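Long-range contacts in neural CELL adhesion molecule (Homo sapiens, PDB 2VKX), which probably mediates cell-cell adhesion in the nervous system as a surface receptor whose extracellular part includes tandem fibronectin type III domains: residues 110-115 and 189-194; 130-135 and 163-168; 139-144 and 183-188. The protein carries 1 engineered substitution. All blocks are in the same frame, centred on the assembly; numbering follows the deposited sequence.

Contact 1 of 3, residues 110-115 and 189-194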
loop_
_atom_site.group_PDB
_atom_site.type_symbol
_atom_site.label_atom_id
_atom_site.label_comp_id
_atom_site.label_asym_id
_atom_site.label_seq_id
_atom_site.Cartn_x
_atom_site.Cartn_y
_atom_site.Cartn_z
ATOM N N PRO A 110 10.826 9.018 5.869
ATOM C CA PRO A 110 9.522 9.555 5.492
ATOM C C PRO A 110 9.662 10.770 4.601
ATOM O O PRO A 110 10.680 11.451 4.638
ATOM C CB PRO A 110 8.904 9.932 6.835
ATOM C CG PRO A 110 9.666 9.148 7.817
ATOM C CD PRO A 110 11.053 9.203 7.304
ATOM N N SER A 111 8.654 11.039 3.785
ATOM C CA SER A 111 8.711 12.229 2.958
ATOM C C SER A 111 8.137 13.309 3.877
ATOM O O SER A 111 7.538 12.991 4.906
ATOM C CB SER A 111 7.888 12.054 1.677
ATOM O OG SER A 111 6.553 11.690 1.953
ATOM N N ALA A 112 8.346 14.575 3.536
ATOM C CA ALA A 112 7.871 15.669 4.370
ATOM C C ALA A 112 6.366 15.847 4.295
ATOM O O ALA A 112 5.744 15.562 3.274
ATOM C CB ALA A 112 8.557 16.956 3.974
ATOM N N PRO A 113 5.754 16.303 5.391
ATOM C CA PRO A 113 4.307 16.510 5.399
ATOM C C PRO A 113 3.986 17.863 4.774
ATOM O O PRO A 113 4.840 18.739 4.749
ATOM C CB PRO A 113 3.976 16.479 6.886
ATOM C CG PRO A 113 5.178 17.126 7.492
ATOM C CD PRO A 113 6.312 16.455 6.748
ATOM N N LYS A 114 2.774 18.023 4.254
ATOM C CA LYS A 114 2.359 19.299 3.681
ATOM C C LYS A 114 1.792 20.065 4.869
ATOM O O LYS A 114 1.199 19.463 5.765
ATOM C CB LYS A 114 1.263 19.109 2.614
ATOM C CG LYS A 114 1.769 18.801 1.195
ATOM C CD LYS A 114 0.624 18.798 0.157
ATOM C CE LYS A 114 -0.035 20.194 -0.030
ATOM N NZ LYS A 114 -1.264 20.210 -0.910
ATOM N N LEU A 115 1.986 21.377 4.892
ATOM C CA LEU A 115 1.484 22.192 5.988
ATOM C C LEU A 115 0.428 23.174 5.499
ATOM O O LEU A 115 0.509 23.682 4.382
ATOM C CB LEU A 115 2.621 22.971 6.648
ATOM C CG LEU A 115 3.837 22.211 7.188
ATOM C CD1 LEU A 115 4.815 23.221 7.770
ATOM C CD2 LEU A 115 3.426 21.193 8.247
ATOM N N GLY A 189 14.655 7.158 10.262
ATOM C CA GLY A 189 15.252 8.481 10.306
ATOM C C GLY A 189 14.288 9.632 10.072
ATOM O O GLY A 189 13.072 9.451 10.074
ATOM N N LYS A 190 14.845 10.823 9.866
ATOM C CA LYS A 190 14.060 12.032 9.644
ATOM C C LYS A 190 13.891 12.450 8.178
ATOM O O LYS A 190 14.740 12.200 7.322
ATOM C CB LYS A 190 14.675 13.198 10.409
ATOM C CG LYS A 190 14.749 12.996 11.905
ATOM C CD LYS A 190 15.702 14.018 12.527
ATOM C CE LYS A 190 15.849 13.820 14.027
ATOM N NZ LYS A 190 16.983 14.622 14.567
ATOM N N SER A 191 12.776 13.114 7.915
ATOM C CA SER A 191 12.450 13.594 6.583
ATOM C C SER A 191 13.018 14.987 6.376
ATOM O O SER A 191 13.607 15.579 7.280
ATOM C CB SER A 191 10.940 13.699 6.442
ATOM O OG SER A 191 10.475 14.777 7.234
ATOM N N LYS A 192 12.829 15.511 5.173
ATOM C CA LYS A 192 13.249 16.864 4.892
ATOM C C LYS A 192 12.264 17.708 5.706
ATOM O O LYS A 192 11.138 17.277 5.958
ATOM C CB LYS A 192 13.117 17.147 3.398
ATOM C CG LYS A 192 14.324 16.690 2.610
ATOM C CD LYS A 192 13.951 15.977 1.323
ATOM C CE LYS A 192 13.297 16.897 0.308
ATOM N NZ LYS A 192 13.094 16.171 -0.993
ATOM N N ALA A 193 12.667 18.886 6.150
ATOM C CA ALA A 193 11.739 19.697 6.920
ATOM C C ALA A 193 10.824 20.508 6.019
ATOM O O ALA A 193 11.237 21.012 4.972
ATOM C CB ALA A 193 12.487 20.634 7.868
ATOM N N ALA A 194 9.567 20.601 6.430
ATOM C CA ALA A 194 8.583 21.384 5.719
ATOM C C ALA A 194 8.561 22.691 6.495
ATOM O O ALA A 194 8.373 22.676 7.703
ATOM C CB ALA A 194 7.221 20.708 5.786
#

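Contact 2 of 3, residues 130-135 and 163-168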
loop_
_atom_site.group_PDB
_atom_site.type_symbol
_atom_site.label_atom_id
_atom_site.label_comp_id
_atom_site.label_asym_id
_atom_site.label_seq_id
_atom_site.Cartn_x
_atom_site.Cartn_y
_atom_site.Cartn_z
ATOM N N LEU A 130 -1.852 19.514 9.646
ATOM C CA LEU A 130 -0.949 18.617 8.950
ATOM C C LEU A 130 -1.627 17.794 7.867
ATOM O O LEU A 130 -2.707 17.253 8.073
ATOM C CB LEU A 130 -0.291 17.658 9.939
ATOM C CG LEU A 130 0.475 18.243 11.124
ATOM C CD1 LEU A 130 1.022 17.086 11.947
ATOM C CD2 LEU A 130 1.601 19.153 10.644
ATOM N N ILE A 131 -0.994 17.705 6.708
ATOM C CA ILE A 131 -1.528 16.888 5.634
ATOM C C ILE A 131 -0.493 15.764 5.486
ATOM O O ILE A 131 0.634 16.001 5.034
ATOM C CB ILE A 131 -1.646 17.683 4.333
ATOM C CG1 ILE A 131 -2.579 18.888 4.548
ATOM C CG2 ILE A 131 -2.151 16.770 3.226
ATOM C CD1 ILE A 131 -2.701 19.841 3.363
ATOM N N LYS A 132 -0.871 14.552 5.896
ATOM C CA LYS A 132 0.039 13.412 5.855
ATOM C C LYS A 132 0.531 13.006 4.463
ATOM O O LYS A 132 -0.173 13.133 3.471
ATOM C CB LYS A 132 -0.592 12.202 6.560
ATOM C CG LYS A 132 -0.625 12.273 8.082
ATOM C CD LYS A 132 -1.735 13.169 8.586
ATOM C CE LYS A 132 -1.820 13.166 10.116
ATOM N NZ LYS A 132 -2.199 11.836 10.665
ATOM N N GLN A 133 1.763 12.513 4.426
ATOM C CA GLN A 133 2.427 12.070 3.205
ATOM C C GLN A 133 3.085 10.694 3.387
ATOM O O GLN A 133 3.165 10.148 4.485
ATOM C CB GLN A 133 3.523 13.067 2.804
ATOM C CG GLN A 133 3.055 14.454 2.371
ATOM C CD GLN A 133 2.278 14.433 1.072
ATOM O OE1 GLN A 133 1.134 13.988 1.035
ATOM N NE2 GLN A 133 2.899 14.906 -0.001
ATOM N N ASP A 134 3.570 10.156 2.281
ATOM C CA ASP A 134 4.243 8.869 2.247
ATOM C C ASP A 134 5.202 8.773 3.435
ATOM O O ASP A 134 6.020 9.667 3.624
ATOM C CB ASP A 134 4.997 8.785 0.921
ATOM C CG ASP A 134 5.693 7.472 0.721
ATOM O OD1 ASP A 134 5.670 6.628 1.641
ATOM O OD2 ASP A 134 6.277 7.291 -0.369
ATOM N N ASP A 135 5.110 7.707 4.236
ATOM C CA ASP A 135 5.998 7.566 5.398
ATOM C C ASP A 135 7.286 6.781 5.191
ATOM O O ASP A 135 8.039 6.582 6.140
ATOM C CB ASP A 135 5.261 6.987 6.621
ATOM C CG ASP A 135 4.660 5.595 6.378
ATOM O OD1 ASP A 135 5.194 4.801 5.560
ATOM O OD2 ASP A 135 3.645 5.290 7.046
ATOM N N GLY A 163 -0.409 10.292 15.177
ATOM C CA GLY A 163 -1.813 10.574 14.934
ATOM C C GLY A 163 -2.233 12.036 14.982
ATOM O O GLY A 163 -3.381 12.358 14.636
ATOM N N SER A 164 -1.325 12.917 15.413
ATOM C CA SER A 164 -1.593 14.355 15.481
ATOM C C SER A 164 -2.065 14.859 14.127
ATOM O O SER A 164 -1.542 14.454 13.079
ATOM C CB SER A 164 -0.332 15.126 15.862
ATOM O OG SER A 164 0.199 14.694 17.100
ATOM N N ASP A 165 -3.047 15.753 14.144
ATOM C CA ASP A 165 -3.575 16.295 12.904
ATOM C C ASP A 165 -3.209 17.755 12.730
ATOM O O ASP A 165 -3.223 18.284 11.623
ATOM C CB ASP A 165 -5.091 16.110 12.857
ATOM C CG ASP A 165 -5.492 14.634 12.771
ATOM O OD1 ASP A 165 -4.740 13.848 12.140
ATOM O OD2 ASP A 165 -6.554 14.260 13.322
ATOM N N HIS A 166 -2.854 18.399 13.833
ATOM C CA HIS A 166 -2.482 19.800 13.798
ATOM C C HIS A 166 -1.564 20.110 14.965
ATOM O O HIS A 166 -1.315 19.265 15.818
ATOM C CB HIS A 166 -3.725 20.685 13.908
ATOM C CG HIS A 166 -4.338 20.686 15.273
ATOM N ND1 HIS A 166 -5.254 19.740 15.677
ATOM C CD2 HIS A 166 -4.103 21.469 16.353
ATOM C CE1 HIS A 166 -5.555 19.938 16.949
ATOM N NE2 HIS A 166 -4.868 20.979 17.383
ATOM N N VAL A 167 -1.058 21.333 14.983
ATOM C CA VAL A 167 -0.202 21.805 16.056
ATOM C C VAL A 167 -0.588 23.256 16.232
ATOM O O VAL A 167 -0.674 24.005 15.261
ATOM C CB VAL A 167 1.303 21.705 15.710
ATOM C CG1 VAL A 167 1.584 22.344 14.367
ATOM C CG2 VAL A 167 2.118 22.387 16.784
ATOM N N MET A 168 -0.849 23.641 17.472
ATOM C CA MET A 168 -1.244 25.007 17.781
ATOM C C MET A 168 -0.070 25.763 18.388
ATOM O O MET A 168 0.646 25.239 19.237
ATOM C CB MET A 168 -2.419 24.996 18.762
ATOM C CG MET A 168 -3.031 26.360 19.060
ATOM S SD MET A 168 -4.078 26.966 17.712
ATOM C CE MET A 168 -5.274 25.577 17.597
#

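Contact 3 of 3, residues 139-144 and 183-188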
loop_
_atom_site.group_PDB
_atom_site.type_symbol
_atom_site.label_atom_id
_atom_site.label_comp_id
_atom_site.label_asym_id
_atom_site.label_seq_id
_atom_site.Cartn_x
_atom_site.Cartn_y
_atom_site.Cartn_z
ATOM N N PRO A 139 5.863 2.855 9.839
ATOM C CA PRO A 139 5.034 3.757 10.651
ATOM C C PRO A 139 5.795 5.006 11.090
ATOM O O PRO A 139 7.019 4.970 11.255
ATOM C CB PRO A 139 4.641 2.883 11.841
ATOM C CG PRO A 139 4.575 1.534 11.237
ATOM C CD PRO A 139 5.807 1.484 10.370
ATOM N N ILE A 140 5.078 6.108 11.274
ATOM C CA ILE A 140 5.716 7.333 11.712
ATOM C C ILE A 140 5.752 7.359 13.227
ATOM O O ILE A 140 4.733 7.182 13.888
ATOM C CB ILE A 140 4.994 8.568 11.143
ATOM C CG1 ILE A 140 5.435 8.750 9.690
ATOM C CG2 ILE A 140 5.306 9.819 11.978
ATOM C CD1 ILE A 140 4.854 9.942 9.007
ATOM N N ARG A 141 6.949 7.560 13.768
ATOM C CA ARG A 141 7.147 7.587 15.207
ATOM C C ARG A 141 6.676 8.900 15.813
ATOM O O ARG A 141 5.844 8.901 16.714
ATOM C CB ARG A 141 8.629 7.352 15.527
ATOM C CG ARG A 141 8.952 7.247 17.030
ATOM C CD ARG A 141 10.476 7.296 17.314
ATOM N NE ARG A 141 10.794 7.455 18.737
ATOM C CZ ARG A 141 11.991 7.811 19.198
ATOM N NH1 ARG A 141 12.983 8.045 18.351
ATOM N NH2 ARG A 141 12.196 7.943 20.502
ATOM N N HIS A 142 7.206 10.014 15.306
ATOM C CA HIS A 142 6.862 11.349 15.798
ATOM C C HIS A 142 6.912 12.377 14.684
ATOM O O HIS A 142 7.317 12.085 13.560
ATOM C CB HIS A 142 7.873 11.840 16.838
ATOM C CG HIS A 142 8.077 10.914 17.991
ATOM N ND1 HIS A 142 7.171 10.795 19.024
ATOM C CD2 HIS A 142 9.098 10.074 18.283
ATOM C CE1 HIS A 142 7.626 9.920 19.902
ATOM N NE2 HIS A 142 8.792 9.466 19.476
ATOM N N TYR A 143 6.509 13.595 15.046
ATOM C CA TYR A 143 6.546 14.771 14.185
ATOM C C TYR A 143 7.302 15.731 15.083
ATOM O O TYR A 143 6.932 15.915 16.244
ATOM C CB TYR A 143 5.150 15.331 13.910
ATOM C CG TYR A 143 4.416 14.648 12.782
ATOM C CD1 TYR A 143 4.781 14.865 11.456
ATOM C CD2 TYR A 143 3.383 13.741 13.046
ATOM C CE1 TYR A 143 4.144 14.198 10.427
ATOM C CE2 TYR A 143 2.747 13.069 12.028
ATOM C CZ TYR A 143 3.132 13.300 10.722
ATOM O OH TYR A 143 2.513 12.607 9.718
ATOM N N LEU A 144 8.371 16.320 14.567
ATOM C CA LEU A 144 9.166 17.242 15.363
ATOM C C LEU A 144 8.926 18.648 14.881
ATOM O O LEU A 144 9.246 18.970 13.745
ATOM C CB LEU A 144 10.647 16.900 15.237
ATOM C CG LEU A 144 10.975 15.429 15.520
ATOM C CD1 LEU A 144 12.476 15.204 15.364
ATOM C CD2 LEU A 144 10.501 15.045 16.926
ATOM N N VAL A 183 9.106 18.200 10.840
ATOM C CA VAL A 183 9.778 17.030 10.292
ATOM C C VAL A 183 9.040 15.760 10.696
ATOM O O VAL A 183 8.508 15.664 11.801
ATOM C CB VAL A 183 11.229 16.951 10.791
ATOM C CG1 VAL A 183 11.871 15.653 10.338
ATOM C CG2 VAL A 183 12.017 18.127 10.255
ATOM N N ALA A 184 8.990 14.799 9.785
ATOM C CA ALA A 184 8.335 13.527 10.052
ATOM C C ALA A 184 9.454 12.531 10.334
ATOM O O ALA A 184 10.491 12.542 9.659
ATOM C CB ALA A 184 7.510 13.087 8.834
ATOM N N GLU A 185 9.258 11.667 11.321
ATOM C CA GLU A 185 10.294 10.708 11.668
ATOM C C GLU A 185 9.809 9.297 11.945
ATOM O O GLU A 185 8.804 9.100 12.636
ATOM C CB GLU A 185 11.064 11.211 12.883
ATOM C CG GLU A 185 12.028 10.208 13.454
ATOM C CD GLU A 185 12.655 10.694 14.738
ATOM O OE1 GLU A 185 11.895 10.981 15.693
ATOM O OE2 GLU A 185 13.906 10.792 14.788
ATOM N N ASN A 186 10.539 8.321 11.403
ATOM C CA ASN A 186 10.233 6.914 11.615
ATOM C C ASN A 186 11.468 6.148 12.124
ATOM O O ASN A 186 12.510 6.741 12.412
ATOM C CB ASN A 186 9.661 6.264 10.338
ATOM C CG ASN A 186 10.612 6.319 9.162
ATOM O OD1 ASN A 186 11.782 6.641 9.314
ATOM N ND2 ASN A 186 10.108 5.987 7.978
ATOM N N GLN A 187 11.343 4.831 12.243
ATOM C CA GLN A 187 12.426 4.002 12.748
ATOM C C GLN A 187 13.675 4.092 11.876
ATOM O O GLN A 187 14.749 3.676 12.284
ATOM C CB GLN A 187 11.965 2.534 12.844
ATOM C CG GLN A 187 10.422 2.299 12.771
ATOM C CD GLN A 187 9.780 1.798 14.089
ATOM O OE1 GLN A 187 8.622 1.353 14.099
ATOM N NE2 GLN A 187 10.528 1.882 15.195
ATOM N N GLN A 188 13.533 4.653 10.683
ATOM C CA GLN A 188 14.635 4.768 9.731
ATOM C C GLN A 188 15.340 6.135 9.758
ATOM O O GLN A 188 16.485 6.261 9.320
ATOM C CB GLN A 188 14.089 4.484 8.326
ATOM C CG GLN A 188 15.101 4.528 7.184
ATOM C CD GLN A 188 15.986 3.289 7.121
ATOM O OE1 GLN A 188 15.497 2.158 7.209
ATOM N NE2 GLN A 188 17.295 3.497 6.955
#

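Contact 1 of 3, residues 110-115 and 189-194
The seam at one edge of the second fibronectin type III sandwich is made where Pro110, Ala112 and Leu115, leading into and starting the first strand of the domain, lie beside Gly189, Ser191 and Ala194 of the segment 189-194. The end-to-end directions of 110-115 and 189-194 differ by only 20°, so the two chains run the same way. Pro110 CA and Ser191 CA, at 5.1 Å, mark their closest register. No hydrogen bond crosses the seam; the joining is van der Waals packing. At one end the proline ring turns its CD carbon to Gly189 O, 3.4 Å away. Farther along, two alanine methyls, Ala112 CB and Ala194 CB, lie 4.4 Å apart and make similar approaches to carbonyls of the facing segment: Ala112 CB comes within 3.3 Å of Lys192 O, while Ala194 CB comes equally near to Pro113 O. Leu115 finishes the row. Its chi1 of -56° sets CG anti to the carbonyl carbon and brings it 4.0 Å from Ala194 CB, and the CD1 branch continues to Ala194 O at 3.6 Å. Ser191 faces this row with its side chain, yet its hydroxyl is engaged on its own side of the seam. OG donates to Lys192 O over 2.9 Å, reaching it from above the carbonyl plane, 40° out, and accepts from Ala184 N of the adjacent strand, two bonds that fix its rotation. Ser111 points the other way and bonds Asp134 O through OG. Backbone bonds pair Lys114 with Ile131 and Ala194 with Val182, so the contact spans two different sheets. First and last strands running alongside each other in this way, each paired into its own sheet, are characteristic of the immunoglobulin-like beta sandwich to which the fibronectin type III fold belongs.

Contact 2 of 3, residues 130-135 and 163-168
Lys132 and Asp165 meet at a slant, and their meeting is one of charged ends rather than of parallel chains. Asp165 leaves its backbone heading away from 130-135, but its carboxylate comes back toward it, while the lysine chain bends at chi2 (78°) and again at chi4 (-65°) to carry its amino group across. NZ of Lys132 and OD1 of Asp165 form a salt bridge at 3.6 Å, a length that implies a loose electrostatic pairing. On the way the lysine CE passes 3.2 Å from Ser164 O, so the last methylene lies against a backbone carbonyl as well as near the carboxylate. The stronger partner of Asp165 OD1 is Ser100 OG of the second subunit, which hydrogen-bonds it, and that same hydroxyl makes a weak bond with Lys132 NZ. The pair is therefore shared with the subunit interface, and the nearby ammonium would be expected to stabilise the charged carboxylate.

Leu130 takes the other role, facing 163-168 with an apolar side chain. Its CB lies 3.4 Å from Asp165 O, and its CD1 branch extends to Ser164 O at 3.8 Å. The link between the backbones is Leu130 N to Asp165 O, 2.7 Å long and nearly straight, with an N-H...O angle of 168°. It continues the antiparallel pairing that joins Val167 to Val128 farther along. In the fold, strand 126-131 is the middle of a three-stranded sheet, with 166-169 on one side and 114-119, where Leu115 meets Leu130, on the other; strand 140-149 of the opposing sheet presents Tyr143 to Lys132.

Contact 3 of 3, residues 139-144 and 183-188
The small Ala184 methyl is where two larger side chains close in, on the sheet face it shares with Tyr143: Tyr143 CE1 rests 3.9 Å from Ala184 CB, and Ile140 CD1 reaches the same methyl at 4.1 Å. Ile140 also fits against the tyrosine itself, its CG2 lying over one ring face, offset toward the rim. On the other face Leu144 and Val183 pack side by side through their CB atoms, 4.5 Å apart. Glu185, extended with CG anti to the backbone N (chi1 172°), lies alongside His142 and Arg141 and brings OE1 to the imidazole edge, 3.9 Å from His142 CD2. Arg141 NH1 lies 4.1 Å from Glu185 OE1, which stands well out of the guanidinium plane, so charge alone relates them. In the backbone, Glu185 O accepts two bonds, from Arg141 N at 2.7 Å and His142 N at 3.2 Å. This places two residues opposite one, a classic beta bulge. At the far end Asn186 OD1 takes the backbone N of Gln188, forming an Asx turn. The axes of 140-144 and 183-186 approach to 4.4 Å, their directions 153° apart: the twisted central pair of a fibronectin type III four-stranded sheet.

How the contacts relate
All three contacts belong to the second fibronectin type III domain, with centres 9 to 11 Å apart. Along the chain, contact 1 encloses the other two, since its segments lie near the domain's ends, while the segments of contacts 2 and 3 alternate. Contact 2 belongs to the three-stranded sheet of 114-119, 126-131 and 166-169, and contact 3 to the four-stranded sheet that also holds 189-199. Contact 1 bridges the two at the sandwich edge. Tyr143 touches Leu130 across the sheets, and Asn186 lies against Pro110. All three meet the second subunit, contact 2 most and contact 1 through Lys114 alone, which places this end of the domain at the dimer interface of the crystal assembly.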